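Local coordinates for protein phycocyanobilin lyase subunit alpha (Nostoc sp. PCC 7120, PDB 5N3U) that associates with CpcF to form a lyase that is probably required for chromophorylation of the CpcA gene product, a component of phycocyanin, at residues E62-R65 / Y71-R74; P147-L152 / Q179-R184; A133-V138 / L171-S176; I242-L247 / I266-L271. All blocks are in the same frame, centred on the assembly; numbering follows the deposited sequence.

Contact 1 (E62-R65 / Y71-R74); sequences EADR and YPLR
The guanidinium group of Arg-65 lies flat over one face of the Tyr-71 ring, planes 6° apart, a stack that is also a cation-pi pair, with Arg-65 CZ 3.8 Å from the centroid of the Tyr-71 ring. Bends at chi2 (-62°) and chi3 fold the arginine chain back, so that NE rides over the ring while CZ of Arg-65 comes to 3.3 Å from CZ of Tyr-71. Hydrogen bonds from NE and NH2 to the carbonyls of Gly-70 and Gly-69 fix the rotation of the flat group. On the opposite face Arg-74 NH1 sits 4.1 Å above the Tyr-71 ring, toward its rim. Tyr-71 is the N-cap of helix 72-83, a helix of the HEAT-like array, and Pro-72 opens that helix with its CB 3.5 Å from OD2 of Asp-64. The other carboxylate oxygen, OD1, forms a salt bridge with Lys-137 of the beta subunit, and a water donates to Asp-64 O at 2.8 Å. A serine in place of Tyr-71 would probably strip the Arg-65 guanidinium of the surface it stacks on and open a gap between the two arginines. The outer side is looser: exposed Glu-62 reaches Arg-74 through a salt bridge, OE2 to NH2 3.3 Å, at the guanidinium edge with the planes 74° apart. Arg-74 NE hydrogen-bonds to the backbone O of Asp-61.

Contact 2 (P147-L152 / Q179-R184); sequences PYEAVL and QCAAAR
Leu-152 and Ala-181 supply the centre of the apolar packing, their CB atoms 4.1 Å apart. The leucine CG stands beside its own backbone N (chi1 -73°), which carries the branched end along the neighbouring helix to the next residue, where Leu-152 CD1 lies 4.3 Å from Ala-182 CB. A second kind of contact joins side chain to backbone: the methyl group of Ala-181 presses on the carbonyl of Glu-149, CB to O 3.5 Å. With alanine at this point the segments can run close, their axes 8.4 Å apart and only 3° from parallel. Glu-149 adds an aliphatic touch, its CG 4.1 Å from Ala-181 CB. Its chain is extended from the backbone outward, and the carboxylate leads away from the alanine, back toward the N-terminal ends of the helices, to a salt bridge with Arg-177, so the polar end is paired at the margin of the apolar patch. Parallel, side-by-side alignment of helices of this sort is characteristic of a HEAT superhelix, in which helices stack in a row along one layer. The row extends both ways here. Pro-147 and Ala-150 of the first segment rest on helix 102-115; Cys-180 and Arg-184 of the second touch helix 208-221. Arg-184 spans the row with salt bridges to Glu-113 and Asp-217, while Ala-183 packs on helix 193-203.

Contact 3 (A133-V138 / L171-S176); sequences AQAVQV and LEHPVS
His-173 donates from NE2 to the backbone carbonyl of Ala-135, with NE2 to O 2.9 Å and an N-H...O angle of 153°. The donor meets a lone pair of the oxygen in the carbonyl plane, at a C=O...N angle of 140°, while the oxygen lies slightly out of the imidazole plane. Beside it, the Ala-135 CB methyl lies at the ring edge, 3.4 Å from His-173 NE2. The opposite nitrogen, ND1, accepts from Val-175 N at 3.0 Å, so the ring is gripped at both nitrogens and its flip is settled. The swing of CG away from the backbone N (chi1 -165°) directs the imidazole across to the other loop, and Pro-174 CD sits over one face, toward its rim, 3.2 Å above the His-173 ring plane. A leucine in place of His-173 would probably leave Ala-135 O and the Val-175 amide without these partners, removing the inter-loop bond. Ala-135 is the centre of an inverse gamma turn, and Val-136 pairs through its backbone with Val-145. Further out, Phe-170 packs on Ala-135, and Leu-144 and Val-178 on His-173. The bond thus joins the loops that lead into helices 148-157 and 176-190, Val-175 being the N-cap of the latter.

Contact 4 (I242-L247 / I266-L271); sequences IALKGL and IRVMNL
The last two helices of the chain, 237-250 and 263-273, form an antiparallel alpha-alpha hairpin, in which Leu-244 and Leu-247 face Val-268 and Leu-271. Between the short segments the axes come within 9.6 Å, their directions 166° apart. Val-268 is the wedge at the closest point: one methyl, CG1, set opposite its own backbone N (chi1 171°), points into the first helix and lies 3.5 Å from the carbonyl oxygen O of Leu-244. The same methyl is 4.2 Å from CB of Leu-244 and, a turn further along, 4.5 Å from CB of Leu-247, so it sits against the first helix between those two leucines. Leu-244 answers in the other direction. Its CG stands beside the backbone N, and the CD1 branch reaches over to CB of Leu-271 at 4.1 Å, the two leucine side chains crossing at about a right angle. Apart from the methyl on the carbonyl oxygen, these contacts are apolar, consistent with the antiparallel helix pairs of a HEAT-like solenoid, which pack through apolar side chains. Helix 227-232 adds to this core, with Ile-230 against Leu-244 and Ala-227 against both Leu-247 and Leu-271. Away from the leucine-valine seam, both helices meet the beta subunit: Lys-245 forms a salt bridge with its Glu-187 and a cation-pi pair with its Trp-151, and Met-269 packs on its Arg-193. Ile-242 also packs on Val-6 of the second copy of this protein.

How the contacts relate
From the N terminus, contact 1 comes first and closes a short loop of five intervening residues between helices 49-58 and 72-83. Contacts 3 and 2 then cross: 133-138 opens, 147-152 opens, 171-176 closes the first and 179-184 the second. They share one neighbourhood, centres 11 Å apart, where Tyr-148 CE2 packs 3.4 Å from Ala-135 CB and Gln-179 NE2 probably hydrogen-bonds Leu-171 O at 2.9 Å, so the loops sit on the helices they precede. Contact 4 follows in series and closes the C-terminal hairpin. Its centre lies about 41 Å from that of contact 1, on the opposite side of the chain's centre.

Contact 1 (E62-R65 / Y71-R74)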
loop_
_atom_site.group_PDB
_atom_site.type_symbol
_atom_site.label_atom_id
_atom_site.label_comp_id
_atom_site.label_asym_id
_atom_site.label_seq_id
_atom_site.Cartn_x
_atom_site.Cartn_y
_atom_site.Cartn_z
ATOM N N GLU A 62 -12.417 10.076 29.195
ATOM C CA GLU A 62 -11.764 9.477 30.360
ATOM C C GLU A 62 -11.750 7.938 30.389
ATOM O O GLU A 62 -11.053 7.415 31.228
ATOM C CB GLU A 62 -12.457 9.937 31.669
ATOM C CG GLU A 62 -12.538 11.442 31.775
ATOM C CD GLU A 62 -11.237 12.063 32.266
ATOM O OE1 GLU A 62 -10.212 11.351 32.479
ATOM O OE2 GLU A 62 -11.226 13.294 32.469
ATOM N N ALA A 63 -12.504 7.256 29.546
ATOM C CA ALA A 63 -12.647 5.749 29.527
ATOM C C ALA A 63 -11.362 5.026 29.162
ATOM O O ALA A 63 -10.989 3.971 29.766
ATOM C CB ALA A 63 -13.707 5.376 28.536
ATOM N N ASP A 64 -10.616 5.616 28.223
ATOM C CA ASP A 64 -9.415 4.902 27.660
ATOM C C ASP A 64 -8.137 5.551 28.183
ATOM O O ASP A 64 -7.875 6.795 27.913
ATOM C CB ASP A 64 -9.467 4.947 26.112
ATOM C CG ASP A 64 -8.494 3.941 25.424
ATOM O OD1 ASP A 64 -7.709 3.312 26.158
ATOM O OD2 ASP A 64 -8.565 3.756 24.158
ATOM N N ARG A 65 -7.351 4.759 28.912
ATOM C CA ARG A 65 -6.071 5.181 29.434
ATOM C C ARG A 65 -5.017 4.141 29.122
ATOM O O ARG A 65 -5.327 2.950 29.104
ATOM C CB ARG A 65 -6.107 5.386 30.926
ATOM C CG ARG A 65 -7.173 6.331 31.437
ATOM C CD ARG A 65 -6.986 7.783 30.897
ATOM N NE ARG A 65 -5.800 8.451 31.370
ATOM C CZ ARG A 65 -5.722 9.138 32.517
ATOM N NH1 ARG A 65 -6.774 9.215 33.364
ATOM N NH2 ARG A 65 -4.592 9.774 32.812
ATOM N N TYR A 71 -3.862 9.041 27.088
ATOM C CA TYR A 71 -5.233 9.058 26.714
ATOM C C TYR A 71 -5.340 8.694 25.232
ATOM O O TYR A 71 -5.403 9.589 24.385
ATOM C CB TYR A 71 -5.769 10.471 26.899
ATOM C CG TYR A 71 -5.901 10.975 28.330
ATOM C CD1 TYR A 71 -4.869 11.649 28.943
ATOM C CD2 TYR A 71 -7.143 10.894 29.012
ATOM C CE1 TYR A 71 -5.018 12.175 30.213
ATOM C CE2 TYR A 71 -7.303 11.367 30.283
ATOM C CZ TYR A 71 -6.250 12.004 30.873
ATOM O OH TYR A 71 -6.359 12.461 32.131
ATOM N N PRO A 72 -5.366 7.387 24.885
ATOM C CA PRO A 72 -5.384 6.992 23.456
ATOM C C PRO A 72 -6.486 7.609 22.597
ATOM O O PRO A 72 -6.259 7.984 21.481
ATOM C CB PRO A 72 -5.564 5.471 23.507
ATOM C CG PRO A 72 -4.943 5.085 24.804
ATOM C CD PRO A 72 -5.246 6.214 25.774
ATOM N N LEU A 73 -7.694 7.661 23.067
ATOM C CA LEU A 73 -8.725 8.198 22.210
ATOM C C LEU A 73 -8.536 9.716 22.061
ATOM O O LEU A 73 -8.866 10.250 21.014
ATOM C CB LEU A 73 -10.173 7.865 22.744
ATOM C CG LEU A 73 -11.312 8.400 21.901
ATOM C CD1 LEU A 73 -11.262 7.734 20.540
ATOM C CD2 LEU A 73 -12.751 8.146 22.526
ATOM N N ARG A 74 -8.058 10.399 23.084
ATOM C CA ARG A 74 -7.850 11.839 22.928
ATOM C C ARG A 74 -6.778 12.090 21.844
ATOM O O ARG A 74 -6.922 12.963 21.031
ATOM C CB ARG A 74 -7.391 12.486 24.194
ATOM C CG ARG A 74 -8.473 12.577 25.239
ATOM C CD ARG A 74 -7.988 13.421 26.393
ATOM N NE ARG A 74 -8.874 13.238 27.534
ATOM C CZ ARG A 74 -8.891 14.000 28.606
ATOM N NH1 ARG A 74 -8.086 15.056 28.695
ATOM N NH2 ARG A 74 -9.730 13.698 29.598
HETATM O O HOH W 1 -8.627 8.593 25.857
#

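Contact 2 (P147-L152 / Q179-R184)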
loop_
_atom_site.group_PDB
_atom_site.type_symbol
_atom_site.label_atom_id
_atom_site.label_comp_id
_atom_site.label_asym_id
_atom_site.label_seq_id
_atom_site.Cartn_x
_atom_site.Cartn_y
_atom_site.Cartn_z
ATOM N N PRO A 147 6.411 18.972 22.672
ATOM C CA PRO A 147 6.502 18.663 21.256
ATOM C C PRO A 147 6.988 19.904 20.524
ATOM O O PRO A 147 6.219 20.628 19.860
ATOM C CB PRO A 147 5.054 18.296 20.871
ATOM C CG PRO A 147 4.223 19.099 21.803
ATOM C CD PRO A 147 5.008 19.105 23.099
ATOM N N TYR A 148 8.271 20.196 20.677
ATOM C CA TYR A 148 8.791 21.469 20.127
ATOM C C TYR A 148 8.656 21.556 18.636
ATOM O O TYR A 148 8.329 22.645 18.100
ATOM C CB TYR A 148 10.274 21.653 20.569
ATOM C CG TYR A 148 10.408 21.913 22.079
ATOM C CD1 TYR A 148 9.996 23.117 22.631
ATOM C CD2 TYR A 148 10.890 20.942 22.919
ATOM C CE1 TYR A 148 10.153 23.382 23.944
ATOM C CE2 TYR A 148 10.978 21.153 24.268
ATOM C CZ TYR A 148 10.622 22.346 24.786
ATOM O OH TYR A 148 10.696 22.605 26.120
ATOM N N GLU A 149 8.920 20.469 17.934
ATOM C CA GLU A 149 8.792 20.475 16.519
ATOM C C GLU A 149 7.438 21.001 16.055
ATOM O O GLU A 149 7.348 21.923 15.243
ATOM C CB GLU A 149 9.090 19.078 15.963
ATOM C CG GLU A 149 8.935 18.908 14.439
ATOM C CD GLU A 149 9.404 17.514 13.917
ATOM O OE1 GLU A 149 9.735 16.628 14.729
ATOM O OE2 GLU A 149 9.568 17.324 12.680
ATOM N N ALA A 150 6.362 20.373 16.549
ATOM C CA ALA A 150 4.991 20.761 16.177
ATOM C C ALA A 150 4.647 22.099 16.670
ATOM O O ALA A 150 3.981 22.853 15.970
ATOM C CB ALA A 150 4.044 19.728 16.777
ATOM N N VAL A 151 5.104 22.496 17.832
ATOM C CA VAL A 151 4.762 23.808 18.369
ATOM C C VAL A 151 5.378 24.938 17.515
ATOM O O VAL A 151 4.740 25.969 17.204
ATOM C CB VAL A 151 5.227 23.975 19.837
ATOM C CG1 VAL A 151 5.249 25.424 20.289
ATOM C CG2 VAL A 151 4.352 23.103 20.779
ATOM N N LEU A 152 6.630 24.749 17.179
ATOM C CA LEU A 152 7.325 25.762 16.358
ATOM C C LEU A 152 6.655 25.824 14.964
ATOM O O LEU A 152 6.406 26.883 14.457
ATOM C CB LEU A 152 8.783 25.354 16.184
ATOM C CG LEU A 152 9.627 25.541 17.473
ATOM C CD1 LEU A 152 10.887 24.745 17.398
ATOM C CD2 LEU A 152 9.800 27.000 17.872
ATOM N N GLN A 179 15.607 21.972 15.038
ATOM C CA GLN A 179 16.226 23.079 14.289
ATOM C C GLN A 179 15.547 23.332 12.963
ATOM O O GLN A 179 15.410 24.498 12.554
ATOM C CB GLN A 179 17.692 22.754 14.021
ATOM C CG GLN A 179 18.485 22.679 15.261
ATOM C CD GLN A 179 19.924 22.283 14.976
ATOM O OE1 GLN A 179 20.207 21.226 14.429
ATOM N NE2 GLN A 179 20.819 23.140 15.361
ATOM N N CYS A 180 15.143 22.266 12.295
ATOM C CA CYS A 180 14.431 22.357 11.028
ATOM C C CYS A 180 13.101 23.068 11.178
ATOM O O CYS A 180 12.732 23.957 10.375
ATOM C CB CYS A 180 14.260 20.962 10.480
ATOM S SG CYS A 180 13.607 20.830 8.818
ATOM N N ALA A 181 12.339 22.685 12.233
ATOM C CA ALA A 181 11.118 23.369 12.510
ATOM C C ALA A 181 11.297 24.853 12.804
ATOM O O ALA A 181 10.456 25.683 12.381
ATOM C CB ALA A 181 10.419 22.638 13.612
ATOM N N ALA A 182 12.362 25.215 13.572
ATOM C CA ALA A 182 12.650 26.590 13.890
ATOM C C ALA A 182 13.024 27.348 12.586
ATOM O O ALA A 182 12.570 28.463 12.384
ATOM C CB ALA A 182 13.783 26.682 14.889
ATOM N N ALA A 183 13.735 26.681 11.678
ATOM C CA ALA A 183 14.042 27.301 10.346
ATOM C C ALA A 183 12.831 27.576 9.549
ATOM O O ALA A 183 12.591 28.672 9.049
ATOM C CB ALA A 183 14.980 26.442 9.591
ATOM N N ARG A 184 11.922 26.603 9.540
ATOM C CA ARG A 184 10.641 26.855 8.922
ATOM C C ARG A 184 9.833 27.931 9.467
ATOM O O ARG A 184 9.300 28.798 8.736
ATOM C CB ARG A 184 9.820 25.541 8.909
ATOM C CG ARG A 184 8.443 25.683 8.341
ATOM C CD ARG A 184 7.722 24.480 8.895
ATOM N NE ARG A 184 6.476 24.003 8.302
ATOM C CZ ARG A 184 5.272 24.461 8.519
ATOM N NH1 ARG A 184 5.020 25.604 9.222
ATOM N NH2 ARG A 184 4.288 23.780 7.928
#

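Contact 3 (A133-V138 / L171-S176)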
loop_
_atom_site.group_PDB
_atom_site.type_symbol
_atom_site.label_atom_id
_atom_site.label_comp_id
_atom_site.label_asym_id
_atom_site.label_seq_id
_atom_site.Cartn_x
_atom_site.Cartn_y
_atom_site.Cartn_z
ATOM N N ALA A 133 17.137 26.102 26.809
ATOM C CA ALA A 133 17.783 25.495 27.987
ATOM C C ALA A 133 16.874 24.485 28.633
ATOM O O ALA A 133 17.352 23.509 29.112
ATOM C CB ALA A 133 18.140 26.568 29.019
ATOM N N GLN A 134 15.564 24.711 28.626
ATOM C CA GLN A 134 14.624 23.770 29.276
ATOM C C GLN A 134 14.107 22.720 28.345
ATOM O O GLN A 134 13.330 21.884 28.773
ATOM C CB GLN A 134 13.477 24.536 29.893
ATOM C CG GLN A 134 14.056 25.534 30.929
ATOM C CD GLN A 134 13.186 25.800 32.138
ATOM O OE1 GLN A 134 12.057 25.295 32.271
ATOM N NE2 GLN A 134 13.696 26.627 33.007
ATOM N N ALA A 135 14.557 22.728 27.079
ATOM C CA ALA A 135 14.011 21.862 26.044
ATOM C C ALA A 135 14.764 20.551 26.011
ATOM O O ALA A 135 15.367 20.172 24.997
ATOM C CB ALA A 135 14.010 22.563 24.703
ATOM N N VAL A 136 14.660 19.805 27.135
ATOM C CA VAL A 136 15.459 18.623 27.368
ATOM C C VAL A 136 14.622 17.365 27.205
ATOM O O VAL A 136 13.367 17.393 26.947
ATOM C CB VAL A 136 16.124 18.632 28.814
ATOM C CG1 VAL A 136 17.024 19.846 29.026
ATOM C CG2 VAL A 136 15.101 18.598 29.926
ATOM N N GLN A 137 15.314 16.242 27.308
ATOM C CA GLN A 137 14.683 14.952 27.233
ATOM C C GLN A 137 14.726 14.319 28.610
ATOM O O GLN A 137 15.831 14.181 29.166
ATOM C CB GLN A 137 15.499 14.127 26.294
ATOM C CG GLN A 137 14.973 12.721 26.140
ATOM C CD GLN A 137 15.316 12.125 24.826
ATOM O OE1 GLN A 137 15.789 12.789 23.928
ATOM N NE2 GLN A 137 15.006 10.873 24.678
ATOM N N VAL A 138 13.581 13.908 29.144
ATOM C CA VAL A 138 13.558 13.165 30.468
ATOM C C VAL A 138 13.972 11.715 30.289
ATOM O O VAL A 138 13.649 11.088 29.281
ATOM C CB VAL A 138 12.152 13.165 31.069
ATOM C CG1 VAL A 138 11.981 12.194 32.235
ATOM C CG2 VAL A 138 11.820 14.568 31.523
ATOM N N LEU A 171 16.858 27.582 16.706
ATOM C CA LEU A 171 17.709 27.170 15.606
ATOM C C LEU A 171 18.987 26.464 16.069
ATOM O O LEU A 171 19.633 25.816 15.224
ATOM C CB LEU A 171 18.110 28.373 14.736
ATOM C CG LEU A 171 17.013 29.071 13.952
ATOM C CD1 LEU A 171 17.393 30.530 13.644
ATOM C CD2 LEU A 171 16.678 28.307 12.646
ATOM N N GLU A 172 19.402 26.675 17.334
ATOM C CA GLU A 172 20.591 25.993 17.953
ATOM C C GLU A 172 20.236 24.869 18.899
ATOM O O GLU A 172 21.077 24.344 19.599
ATOM C CB GLU A 172 21.530 27.065 18.652
ATOM C CG GLU A 172 21.931 28.094 17.582
ATOM C CD GLU A 172 23.011 29.112 17.996
ATOM O OE1 GLU A 172 23.109 29.358 19.224
ATOM O OE2 GLU A 172 23.717 29.699 17.097
ATOM N N HIS A 173 18.978 24.429 18.865
ATOM C CA HIS A 173 18.627 23.256 19.665
ATOM C C HIS A 173 19.476 22.062 19.210
ATOM O O HIS A 173 19.750 21.900 18.028
ATOM C CB HIS A 173 17.113 22.949 19.505
ATOM C CG HIS A 173 16.609 21.996 20.540
ATOM N ND1 HIS A 173 16.797 20.653 20.432
ATOM C CD2 HIS A 173 15.980 22.196 21.701
ATOM C CE1 HIS A 173 16.323 20.042 21.510
ATOM N NE2 HIS A 173 15.816 20.971 22.283
ATOM N N PRO A 174 19.874 21.184 20.131
ATOM C CA PRO A 174 20.687 20.013 19.774
ATOM C C PRO A 174 20.026 18.994 18.834
ATOM O O PRO A 174 20.698 18.306 18.139
ATOM C CB PRO A 174 20.880 19.292 21.110
ATOM C CG PRO A 174 20.488 20.223 22.190
ATOM C CD PRO A 174 19.744 21.366 21.600
ATOM N N VAL A 175 18.698 18.875 18.868
ATOM C CA VAL A 175 17.932 18.006 17.987
ATOM C C VAL A 175 17.645 18.556 16.598
ATOM O O VAL A 175 17.038 19.589 16.441
ATOM C CB VAL A 175 16.598 17.524 18.677
ATOM C CG1 VAL A 175 15.761 16.658 17.718
ATOM C CG2 VAL A 175 16.938 16.792 19.993
ATOM N N SER A 176 18.040 17.795 15.585
ATOM C CA SER A 176 17.987 18.260 14.191
ATOM C C SER A 176 16.578 18.598 13.729
ATOM O O SER A 176 16.399 19.568 13.046
ATOM C CB SER A 176 18.501 17.171 13.215
ATOM O OG SER A 176 19.872 17.245 13.222
#

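Contact 4 (I242-L247 / I266-L271)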
loop_
_atom_site.group_PDB
_atom_site.type_symbol
_atom_site.label_atom_id
_atom_site.label_comp_id
_atom_site.label_asym_id
_atom_site.label_seq_id
_atom_site.Cartn_x
_atom_site.Cartn_y
_atom_site.Cartn_z
ATOM N N ILE A 242 4.692 17.506 -3.604
ATOM C CA ILE A 242 4.005 18.372 -2.616
ATOM C C ILE A 242 4.791 19.657 -2.376
ATOM O O ILE A 242 4.210 20.701 -2.243
ATOM C CB ILE A 242 3.838 17.658 -1.240
ATOM C CG1 ILE A 242 2.875 16.526 -1.358
ATOM C CG2 ILE A 242 3.334 18.627 -0.173
ATOM C CD1 ILE A 242 1.503 17.006 -1.740
ATOM N N ALA A 243 6.101 19.540 -2.315
ATOM C CA ALA A 243 6.946 20.730 -2.140
ATOM C C ALA A 243 6.798 21.673 -3.321
ATOM O O ALA A 243 6.466 22.855 -3.150
ATOM C CB ALA A 243 8.353 20.273 -1.972
ATOM N N LEU A 244 6.875 21.123 -4.537
ATOM C CA LEU A 244 6.699 21.939 -5.763
ATOM C C LEU A 244 5.363 22.549 -5.860
ATOM O O LEU A 244 5.196 23.699 -6.218
ATOM C CB LEU A 244 7.111 21.161 -7.039
ATOM C CG LEU A 244 8.571 20.774 -7.069
ATOM C CD1 LEU A 244 8.983 19.744 -8.147
ATOM C CD2 LEU A 244 9.411 22.066 -7.253
ATOM N N LYS A 245 4.355 21.822 -5.443
ATOM C CA LYS A 245 3.044 22.380 -5.446
ATOM C C LYS A 245 2.960 23.621 -4.571
ATOM O O LYS A 245 2.224 24.546 -4.885
ATOM C CB LYS A 245 2.093 21.357 -4.815
ATOM C CG LYS A 245 0.721 21.842 -4.613
ATOM C CD LYS A 245 -0.036 20.782 -3.844
ATOM C CE LYS A 245 -1.510 20.967 -3.969
ATOM N NZ LYS A 245 -1.947 21.922 -2.949
ATOM N N GLY A 246 3.620 23.595 -3.425
ATOM C CA GLY A 246 3.568 24.773 -2.528
ATOM C C GLY A 246 4.323 25.931 -3.165
ATOM O O GLY A 246 3.920 27.075 -3.135
ATOM N N LEU A 247 5.397 25.640 -3.816
ATOM C CA LEU A 247 6.093 26.691 -4.551
ATOM C C LEU A 247 5.205 27.305 -5.648
ATOM O O LEU A 247 5.109 28.530 -5.801
ATOM C CB LEU A 247 7.372 26.144 -5.132
ATOM C CG LEU A 247 8.618 26.340 -4.336
ATOM C CD1 LEU A 247 8.615 25.565 -3.039
ATOM C CD2 LEU A 247 9.833 25.898 -5.125
ATOM N N ILE A 266 5.684 28.375 -14.646
ATOM C CA ILE A 266 5.996 27.415 -15.661
ATOM C C ILE A 266 7.204 26.645 -15.307
ATOM O O ILE A 266 7.256 25.429 -15.508
ATOM C CB ILE A 266 6.243 28.098 -17.047
ATOM C CG1 ILE A 266 4.909 28.576 -17.587
ATOM C CG2 ILE A 266 6.817 27.152 -18.068
ATOM C CD1 ILE A 266 5.002 29.732 -18.598
ATOM N N ARG A 267 8.221 27.330 -14.840
ATOM C CA ARG A 267 9.454 26.654 -14.437
ATOM C C ARG A 267 9.178 25.529 -13.384
ATOM O O ARG A 267 9.736 24.434 -13.463
ATOM C CB ARG A 267 10.364 27.698 -13.789
ATOM C CG ARG A 267 11.613 27.188 -13.090
ATOM C CD ARG A 267 12.043 28.330 -12.162
ATOM N NE ARG A 267 13.180 28.009 -11.317
ATOM C CZ ARG A 267 13.584 28.801 -10.318
ATOM N NH1 ARG A 267 12.952 29.946 -10.057
ATOM N NH2 ARG A 267 14.582 28.417 -9.546
ATOM N N VAL A 268 8.375 25.865 -12.411
ATOM C CA VAL A 268 7.998 24.896 -11.355
ATOM C C VAL A 268 7.156 23.717 -11.983
ATOM O O VAL A 268 7.443 22.583 -11.701
ATOM C CB VAL A 268 7.204 25.620 -10.271
ATOM C CG1 VAL A 268 6.584 24.640 -9.262
ATOM C CG2 VAL A 268 8.104 26.641 -9.552
ATOM N N MET A 269 6.194 24.031 -12.861
ATOM C CA MET A 269 5.356 22.995 -13.512
ATOM C C MET A 269 6.163 22.064 -14.336
ATOM O O MET A 269 5.923 20.866 -14.328
ATOM C CB MET A 269 4.231 23.610 -14.305
ATOM C CG MET A 269 3.196 24.159 -13.432
ATOM S SD MET A 269 1.620 24.753 -14.021
ATOM C CE MET A 269 2.143 26.291 -14.811
ATOM N N ASN A 270 7.184 22.581 -15.006
ATOM C CA ASN A 270 8.044 21.764 -15.805
ATOM C C ASN A 270 8.823 20.795 -14.961
ATOM O O ASN A 270 9.137 19.641 -15.376
ATOM C CB ASN A 270 9.029 22.618 -16.647
ATOM C CG ASN A 270 8.321 23.435 -17.772
ATOM O OD1 ASN A 270 7.257 23.098 -18.229
ATOM N ND2 ASN A 270 8.960 24.501 -18.227
ATOM N N LEU A 271 9.208 21.242 -13.761
ATOM C CA LEU A 271 9.898 20.311 -12.867
ATOM C C LEU A 271 8.866 19.212 -12.363
ATOM O O LEU A 271 9.216 18.070 -12.259
ATOM C CB LEU A 271 10.486 21.041 -11.681
ATOM C CG LEU A 271 11.628 21.986 -12.042
ATOM C CD1 LEU A 271 11.892 22.937 -10.872
ATOM C CD2 LEU A 271 12.852 21.176 -12.430
#